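Local coordinates for protein L-Ala-D/L-Glu epimerase, a muconate lactonizing enzyme (Klebsiella pneumoniae subsp. pneumoniae MGH 78578, PDB 3FCP) that belongs to the enolase superfamily, joining an N-terminal capping domain to a C-terminal barrel-type domain, and binds a magnesium ion, at residues A[336-341]-A[368-373]; A[305-310]-A[358-363]; A[226-229]-A[235-238]. All blocks are in the same frame, centred on the assembly; numbering follows the deposited sequence.

Contact 1 of 3, residues A[336-341]-A[368-373]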
loop_
_atom_site.group_PDB
_atom_site.type_symbol
_atom_site.label_atom_id
_atom_site.label_comp_id
_atom_site.label_asym_id
_atom_site.label_seq_id
_atom_site.Cartn_x
_atom_site.Cartn_y
_atom_site.Cartn_z
ATOM N N ASP A 336 32.142 28.139 33.033
ATOM C CA ASP A 336 32.073 29.558 32.688
ATOM C C ASP A 336 31.437 29.697 31.302
ATOM O O ASP A 336 31.425 28.747 30.522
ATOM C CB ASP A 336 33.477 30.180 32.680
ATOM C CG ASP A 336 33.466 31.666 33.030
ATOM O OD1 ASP A 336 34.547 32.297 32.998
ATOM O OD2 ASP A 336 32.386 32.208 33.345
ATOM N N ASP A 337 30.912 30.880 31.001
ATOM C CA ASP A 337 30.273 31.136 29.712
ATOM C C ASP A 337 30.730 32.516 29.234
ATOM O O ASP A 337 31.510 33.184 29.916
ATOM C CB ASP A 337 28.747 31.126 29.874
ATOM C CG ASP A 337 28.014 30.742 28.587
ATOM O OD1 ASP A 337 28.500 31.071 27.479
ATOM O OD2 ASP A 337 26.938 30.118 28.692
ATOM N N ILE A 338 30.242 32.951 28.076
ATOM C CA ILE A 338 30.626 34.254 27.553
ATOM C C ILE A 338 29.553 35.335 27.713
ATOM O O ILE A 338 29.613 36.371 27.051
ATOM C CB ILE A 338 31.068 34.163 26.060
ATOM C CG1 ILE A 338 30.097 33.290 25.257
ATOM C CG2 ILE A 338 32.481 33.594 25.967
ATOM C CD1 ILE A 338 28.746 33.925 25.012
ATOM N N VAL A 339 28.576 35.096 28.589
ATOM C CA VAL A 339 27.524 36.083 28.838
ATOM C C VAL A 339 27.793 36.795 30.167
ATOM O O VAL A 339 28.491 36.270 31.034
ATOM C CB VAL A 339 26.099 35.442 28.901
ATOM C CG1 VAL A 339 25.733 34.846 27.549
ATOM C CG2 VAL A 339 26.036 34.373 29.997
ATOM N N SER A 340 27.240 37.989 30.325
ATOM C CA SER A 340 27.437 38.739 31.554
ATOM C C SER A 340 26.618 38.136 32.695
ATOM O O SER A 340 27.101 38.039 33.826
ATOM C CB SER A 340 27.050 40.207 31.347
ATOM O OG SER A 340 25.690 40.326 30.986
ATOM N N VAL A 341 25.392 37.713 32.389
ATOM C CA VAL A 341 24.500 37.122 33.388
ATOM C C VAL A 341 23.852 35.825 32.878
ATOM O O VAL A 341 23.157 35.821 31.859
ATOM C CB VAL A 341 23.385 38.113 33.784
ATOM C CG1 VAL A 341 22.458 37.479 34.816
ATOM C CG2 VAL A 341 24.001 39.391 34.330
ATOM N N HIS A 368 36.773 37.458 24.731
ATOM C CA HIS A 368 38.160 37.512 24.297
ATOM C C HIS A 368 39.032 36.508 25.043
ATOM O O HIS A 368 39.905 35.879 24.452
ATOM C CB HIS A 368 38.705 38.936 24.469
ATOM C CG HIS A 368 37.947 39.966 23.686
ATOM N ND1 HIS A 368 37.697 39.839 22.335
ATOM C CD2 HIS A 368 37.377 41.135 24.065
ATOM C CE1 HIS A 368 37.007 40.885 21.915
ATOM N NE2 HIS A 368 36.799 41.687 22.945
ATOM N N PHE A 369 38.788 36.341 26.335
ATOM C CA PHE A 369 39.575 35.403 27.124
ATOM C C PHE A 369 39.448 33.977 26.589
ATOM O O PHE A 369 40.445 33.273 26.447
ATOM C CB PHE A 369 39.127 35.436 28.585
ATOM C CG PHE A 369 39.965 34.582 29.497
ATOM C CD1 PHE A 369 41.258 34.969 29.845
ATOM C CD2 PHE A 369 39.468 33.381 30.000
ATOM C CE1 PHE A 369 42.046 34.172 30.681
ATOM C CE2 PHE A 369 40.245 32.577 30.836
ATOM C CZ PHE A 369 41.539 32.975 31.178
ATOM N N TYR A 370 38.221 33.555 26.286
ATOM C CA TYR A 370 37.986 32.199 25.796
ATOM C C TYR A 370 38.067 31.991 24.283
ATOM O O TYR A 370 37.948 30.862 23.808
ATOM C CB TYR A 370 36.636 31.691 26.315
ATOM C CG TYR A 370 36.592 31.528 27.818
ATOM C CD1 TYR A 370 37.430 30.618 28.462
ATOM C CD2 TYR A 370 35.730 32.299 28.600
ATOM C CE1 TYR A 370 37.411 30.477 29.854
ATOM C CE2 TYR A 370 35.703 32.164 29.992
ATOM C CZ TYR A 370 36.547 31.251 30.608
ATOM O OH TYR A 370 36.519 31.102 31.976
ATOM N N THR A 371 38.273 33.059 23.523
ATOM C CA THR A 371 38.371 32.917 22.075
ATOM C C THR A 371 39.562 32.029 21.748
ATOM O O THR A 371 40.649 32.204 22.305
ATOM C CB THR A 371 38.565 34.278 21.374
ATOM O OG1 THR A 371 37.400 35.085 21.558
ATOM C CG2 THR A 371 38.802 34.083 19.881
ATOM N N ARG A 372 39.355 31.072 20.852
ATOM C CA ARG A 372 40.416 30.154 20.456
ATOM C C ARG A 372 41.617 30.905 19.886
ATOM O O ARG A 372 42.760 30.646 20.265
ATOM C CB ARG A 372 39.889 29.158 19.420
ATOM C CG ARG A 372 40.911 28.125 18.981
ATOM C CD ARG A 372 40.286 27.080 18.076
ATOM N NE ARG A 372 39.254 26.311 18.764
ATOM C CZ ARG A 372 38.589 25.299 18.216
ATOM N NH1 ARG A 372 38.848 24.932 16.965
ATOM N NH2 ARG A 372 37.667 24.653 18.918
ATOM N N GLN A 373 41.351 31.831 18.970
ATOM C CA GLN A 373 42.408 32.623 18.348
ATOM C C GLN A 373 41.854 33.879 17.676
ATOM O O GLN A 373 42.269 34.989 18.079
ATOM C CB GLN A 373 43.161 31.788 17.309
ATOM C CG GLN A 373 44.103 32.608 16.436
ATOM C CD GLN A 373 44.732 31.795 15.325
ATOM O OE1 GLN A 373 45.612 30.966 15.566
ATOM N NE2 GLN A 373 44.275 32.020 14.098
#
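Asp-336 and Tyr-370 meet through a short hydrogen bond, 2.5 Å from Tyr-370 OH to Asp-336 OD1, where the chain's C-terminal end returns to the loop that follows helix 307-317. This return is part of the enolase-superfamily fold, in which the C-terminal tail leaves the barrel and packs against the capping domain. The phenol hydroxyl donates to the anti lone pair of OD1, on the side away from OD2. OD1 itself lies in the plane of the ring and at its edge, 3.2 Å from Tyr-370 CE2, while the carboxylate is turned 88° to the ring. With CG of Asp-336 roughly anti to its nitrogen (chi1 -151°), the carboxylate swings across to the phenol end of the tyrosine. One face of the Tyr-370 ring is covered by its neighbour Phe-369, whose CD2 sits 3.5 Å above the plane, over the ring centre. Nearer the CB end of the ring, Ile-338 CG2 comes obliquely to 4.4 Å from Tyr-370 CD2, a loose apolar touch.

Further out, both segments rest on the antiparallel sheet of the capping domain: Ile-338 and Tyr-370 each touch Val-15 of strand 7-17, and Arg-372 forms salt bridges with Asp-16 and Glu-66. The loop is shaped by its own carboxylates. Asp-336 OD2 accepts a weak bond from Asp-337 N, and Asp-337 OD1 takes the Ile-338 N-H at 2.6 Å, on its anti side. The other oxygen, Asp-337 OD2, accepts from Thr-307 N at the start of helix 307-317 and so ties the loop to the barrel. Asp-337 O, 4.3 Å from Tyr-370 CE2, is buried by the contact with no partner in the model.

Contact 2 of 3, residues A[305-310]-A[358-363]; sequences EGTVGT and LGVELD
Gly-306 O, at the N-cap of helix 307-317, is gripped twice by Thr-310: the backbone N reaches it at 3.0 Å, and the hydroxyl OG1 donates at 2.7 Å from 40° out of the carbonyl plane. This first turn presents Thr-307 and Val-308 to the loop 358-363. Thr-307 CG2 meets Val-360 CG1 methyl to methyl at 3.8 Å; a chi1 of -61° sets OG1 beside the threonine nitrogen and leaves CG2 anti to it, facing the loop, while OG1 is hydrogen-bonded to another part of the protein. Val-308 spreads its two methyls over two partners, CG1 lying 4.2 Å from Leu-358 CD1 and CG2 4.4 Å from Val-360 CG2.

The helix belongs to the barrel-type domain, and strand 47-53 of the capping domain closes over the same patch through Ile-49. From that strand Glu-51 accepts from Gly-306 N and Gly-309 N, while Leu-358 is fixed by its backbone to Asp-115 and His-315. Since no hydrogen bond crosses between the two segments, what joins them is van der Waals contact and burial of methyl groups, while these last backbone groups bond outside the interface.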
loop_
_atom_site.group_PDB
_atom_site.type_symbol
_atom_site.label_atom_id
_atom_site.label_comp_id
_atom_site.label_asym_id
_atom_site.label_seq_id
_atom_site.Cartn_x
_atom_site.Cartn_y
_atom_site.Cartn_z
ATOM N N GLU A 305 24.255 23.729 23.865
ATOM C CA GLU A 305 24.635 25.123 23.680
ATOM C C GLU A 305 24.909 25.785 25.026
ATOM O O GLU A 305 24.443 25.315 26.066
ATOM C CB GLU A 305 23.493 25.913 23.017
ATOM C CG GLU A 305 23.208 25.628 21.549
ATOM C CD GLU A 305 22.363 24.388 21.311
ATOM O OE1 GLU A 305 21.821 23.809 22.280
ATOM O OE2 GLU A 305 22.233 24.000 20.134
ATOM N N GLY A 306 25.663 26.884 24.990
ATOM C CA GLY A 306 25.921 27.650 26.192
ATOM C C GLY A 306 24.664 28.478 26.429
ATOM O O GLY A 306 23.603 28.149 25.897
ATOM N N THR A 307 24.773 29.561 27.191
ATOM C CA THR A 307 23.621 30.399 27.493
ATOM C C THR A 307 22.945 31.075 26.293
ATOM O O THR A 307 21.719 31.147 26.241
ATOM C CB THR A 307 23.988 31.486 28.531
ATOM O OG1 THR A 307 24.401 30.855 29.750
ATOM C CG2 THR A 307 22.790 32.390 28.819
ATOM N N VAL A 308 23.726 31.567 25.334
ATOM C CA VAL A 308 23.133 32.236 24.173
ATOM C C VAL A 308 22.245 31.301 23.347
ATOM O O VAL A 308 21.060 31.580 23.143
ATOM C CB VAL A 308 24.220 32.845 23.257
ATOM C CG1 VAL A 308 23.569 33.444 22.012
ATOM C CG2 VAL A 308 24.998 33.942 24.019
ATOM N N GLY A 309 22.822 30.195 22.881
ATOM C CA GLY A 309 22.073 29.239 22.082
ATOM C C GLY A 309 20.936 28.590 22.853
ATOM O O GLY A 309 19.890 28.255 22.290
ATOM N N THR A 310 21.143 28.401 24.151
ATOM C CA THR A 310 20.124 27.800 24.989
ATOM C C THR A 310 18.923 28.720 25.141
ATOM O O THR A 310 17.790 28.281 24.955
ATOM C CB THR A 310 20.692 27.439 26.374
ATOM O OG1 THR A 310 21.617 26.355 26.229
ATOM C CG2 THR A 310 19.581 27.030 27.331
ATOM N N LEU A 358 17.032 38.531 23.168
ATOM C CA LEU A 358 17.232 37.241 23.819
ATOM C C LEU A 358 17.183 37.379 25.334
ATOM O O LEU A 358 16.800 36.446 26.043
ATOM C CB LEU A 358 18.584 36.651 23.416
ATOM C CG LEU A 358 18.751 36.217 21.961
ATOM C CD1 LEU A 358 20.225 36.021 21.655
ATOM C CD2 LEU A 358 17.972 34.925 21.725
ATOM N N GLY A 359 17.599 38.540 25.832
ATOM C CA GLY A 359 17.609 38.752 27.268
ATOM C C GLY A 359 18.965 38.463 27.898
ATOM O O GLY A 359 19.088 38.435 29.116
ATOM N N VAL A 360 19.980 38.221 27.074
ATOM C CA VAL A 360 21.325 37.969 27.582
ATOM C C VAL A 360 22.290 38.886 26.853
ATOM O O VAL A 360 22.071 39.243 25.690
ATOM C CB VAL A 360 21.766 36.493 27.396
ATOM C CG1 VAL A 360 20.879 35.581 28.242
ATOM C CG2 VAL A 360 21.703 36.100 25.931
ATOM N N GLU A 361 23.361 39.266 27.538
ATOM C CA GLU A 361 24.348 40.180 26.973
ATOM C C GLU A 361 25.731 39.540 26.924
ATOM O O GLU A 361 26.097 38.748 27.794
ATOM C CB GLU A 361 24.403 41.450 27.829
ATOM C CG GLU A 361 24.722 42.725 27.074
ATOM C CD GLU A 361 23.568 43.191 26.200
ATOM O OE1 GLU A 361 23.256 42.506 25.206
ATOM O OE2 GLU A 361 22.967 44.241 26.512
ATOM N N LEU A 362 26.502 39.905 25.910
ATOM C CA LEU A 362 27.850 39.382 25.737
ATOM C C LEU A 362 28.833 40.024 26.720
ATOM O O LEU A 362 28.820 41.242 26.917
ATOM C CB LEU A 362 28.312 39.653 24.308
ATOM C CG LEU A 362 29.373 38.751 23.688
ATOM C CD1 LEU A 362 28.866 37.316 23.656
ATOM C CD2 LEU A 362 29.682 39.240 22.275
ATOM N N ASP A 363 29.666 39.199 27.348
ATOM C CA ASP A 363 30.684 39.681 28.282
ATOM C C ASP A 363 31.967 39.698 27.455
ATOM O O ASP A 363 32.640 38.675 27.326
ATOM C CB ASP A 363 30.838 38.713 29.460
ATOM C CG ASP A 363 31.853 39.195 30.493
ATOM O OD1 ASP A 363 32.871 39.809 30.103
ATOM O OD2 ASP A 363 31.640 38.942 31.700
#

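Contact 3 of 3, residues A[226-229]-A[235-238]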
loop_
_atom_site.group_PDB
_atom_site.type_symbol
_atom_site.label_atom_id
_atom_site.label_comp_id
_atom_site.label_asym_id
_atom_site.label_seq_id
_atom_site.Cartn_x
_atom_site.Cartn_y
_atom_site.Cartn_z
ATOM N N GLN A 226 15.831 8.138 19.221
ATOM C CA GLN A 226 16.614 7.677 18.070
ATOM C C GLN A 226 17.340 6.355 18.301
ATOM O O GLN A 226 18.573 6.295 18.271
ATOM C CB GLN A 226 17.624 8.764 17.686
ATOM C CG GLN A 226 18.229 8.631 16.300
ATOM C CD GLN A 226 17.200 8.802 15.193
ATOM O OE1 GLN A 226 16.479 9.800 15.142
ATOM N NE2 GLN A 226 17.134 7.827 14.299
ATOM N N PRO A 227 16.580 5.269 18.514
ATOM C CA PRO A 227 17.177 3.950 18.753
ATOM C C PRO A 227 18.028 3.427 17.605
ATOM O O PRO A 227 19.062 2.798 17.832
ATOM C CB PRO A 227 15.957 3.068 19.035
ATOM C CG PRO A 227 14.856 3.744 18.256
ATOM C CD PRO A 227 15.109 5.197 18.550
ATOM N N VAL A 228 17.600 3.700 16.375
ATOM C CA VAL A 228 18.330 3.239 15.199
ATOM C C VAL A 228 18.964 4.383 14.407
ATOM O O VAL A 228 18.773 5.559 14.723
ATOM C CB VAL A 228 17.406 2.426 14.258
ATOM C CG1 VAL A 228 16.944 1.159 14.955
ATOM C CG2 VAL A 228 16.205 3.269 13.842
ATOM N N SER A 229 19.716 4.022 13.374
ATOM C CA SER A 229 20.400 4.993 12.525
ATOM C C SER A 229 19.442 5.832 11.685
ATOM O O SER A 229 18.359 5.375 11.310
ATOM C CB SER A 229 21.367 4.271 11.582
ATOM O OG SER A 229 21.877 5.170 10.606
ATOM N N ALA A 235 13.258 1.540 9.696
ATOM C CA ALA A 235 13.252 0.825 10.974
ATOM C C ALA A 235 12.614 1.688 12.066
ATOM O O ALA A 235 11.858 1.184 12.905
ATOM C CB ALA A 235 14.680 0.448 11.379
ATOM N N LEU A 236 12.925 2.985 12.055
ATOM C CA LEU A 236 12.378 3.904 13.051
ATOM C C LEU A 236 10.847 3.882 12.984
ATOM O O LEU A 236 10.174 3.805 14.006
ATOM C CB LEU A 236 12.883 5.333 12.814
ATOM C CG LEU A 236 12.476 6.338 13.900
ATOM C CD1 LEU A 236 13.194 5.979 15.202
ATOM C CD2 LEU A 236 12.843 7.756 13.483
ATOM N N VAL A 237 10.304 3.947 11.774
ATOM C CA VAL A 237 8.858 3.920 11.588
ATOM C C VAL A 237 8.250 2.616 12.087
ATOM O O VAL A 237 7.230 2.626 12.781
ATOM C CB VAL A 237 8.483 4.098 10.098
ATOM C CG1 VAL A 237 6.989 3.863 9.897
ATOM C CG2 VAL A 237 8.874 5.507 9.638
ATOM N N ARG A 238 8.873 1.495 11.727
ATOM C CA ARG A 238 8.381 0.185 12.137
ATOM C C ARG A 238 8.367 0.088 13.665
ATOM O O ARG A 238 7.387 -0.362 14.263
ATOM C CB ARG A 238 9.265 -0.921 11.543
ATOM C CG ARG A 238 8.823 -2.339 11.904
ATOM C CD ARG A 238 9.683 -3.402 11.207
ATOM N NE ARG A 238 11.106 -3.276 11.511
ATOM C CZ ARG A 238 12.031 -2.919 10.625
ATOM N NH1 ARG A 238 11.682 -2.658 9.372
ATOM N NH2 ARG A 238 13.301 -2.807 10.995
#
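Val-228 packs against helix 233-242 mainly through CG2, which lies 4.0 Å from Ala-235 CB and, by another 4.0 Å approach, meets Leu-236 CB. The same methyl comes still nearer the helix backbone, 3.7 Å from Leu-236 N. A second apolar contact belongs to Pro-227: its CD is met by Leu-236 CD1 at 3.9 Å, the two side chains crossing at about a right angle. Leu-236 extends with CG anti to its nitrogen (chi1 -174°), which carries its branches beyond Val-228 to the proline and, more loosely, through CD2 to the amide of Gln-226.

The contact lies in one beta-alpha unit of the barrel-type domain, where the loop after strand 223-225 leads into helix 233-242 and packs on its first turns.

No hydrogen bond crosses between the segments; Gln-226 makes its polar bonds within its own loop and to the loop after strand 246-249. Gln-226 NE2 donates to Val-228 O at 2.8 Å in a nearly straight bond (173° at the hydrogen); the acceptor is in the amide plane, while the donor stands above the plane of the carbonyl. With NE2 held in this way, the amide oxygen OE1 accepts from the backbone N of Asp-250 and of Ala-252. Asp-250 is a magnesium ligand, and the Gln-226 side chain lies about 5 Å from the bound magnesium ion.

Overall arrangement
Contacts 1 and 2 adjoin, their centres 11 Å apart, and their segments alternate along the chain; backbone pairing of Ile-338 with Asp-363 and of Ser-340 with Glu-361 joins the loop of one to the loop of the other. Contact 3 lies on the opposite side of the chain's centre, about 25 Å from contact 1 and 16 Å from contact 2 between nearest atoms. Contact 1, partly buried, relies on a polar tyrosine-carboxylate pair, whereas contacts 2 and 3 are buried, have no hydrogen bond across, and meet mainly through aliphatic carbons. The first two lie where barrel and capping domain meet; contact 3 is internal to the barrel-type domain and borders the magnesium site.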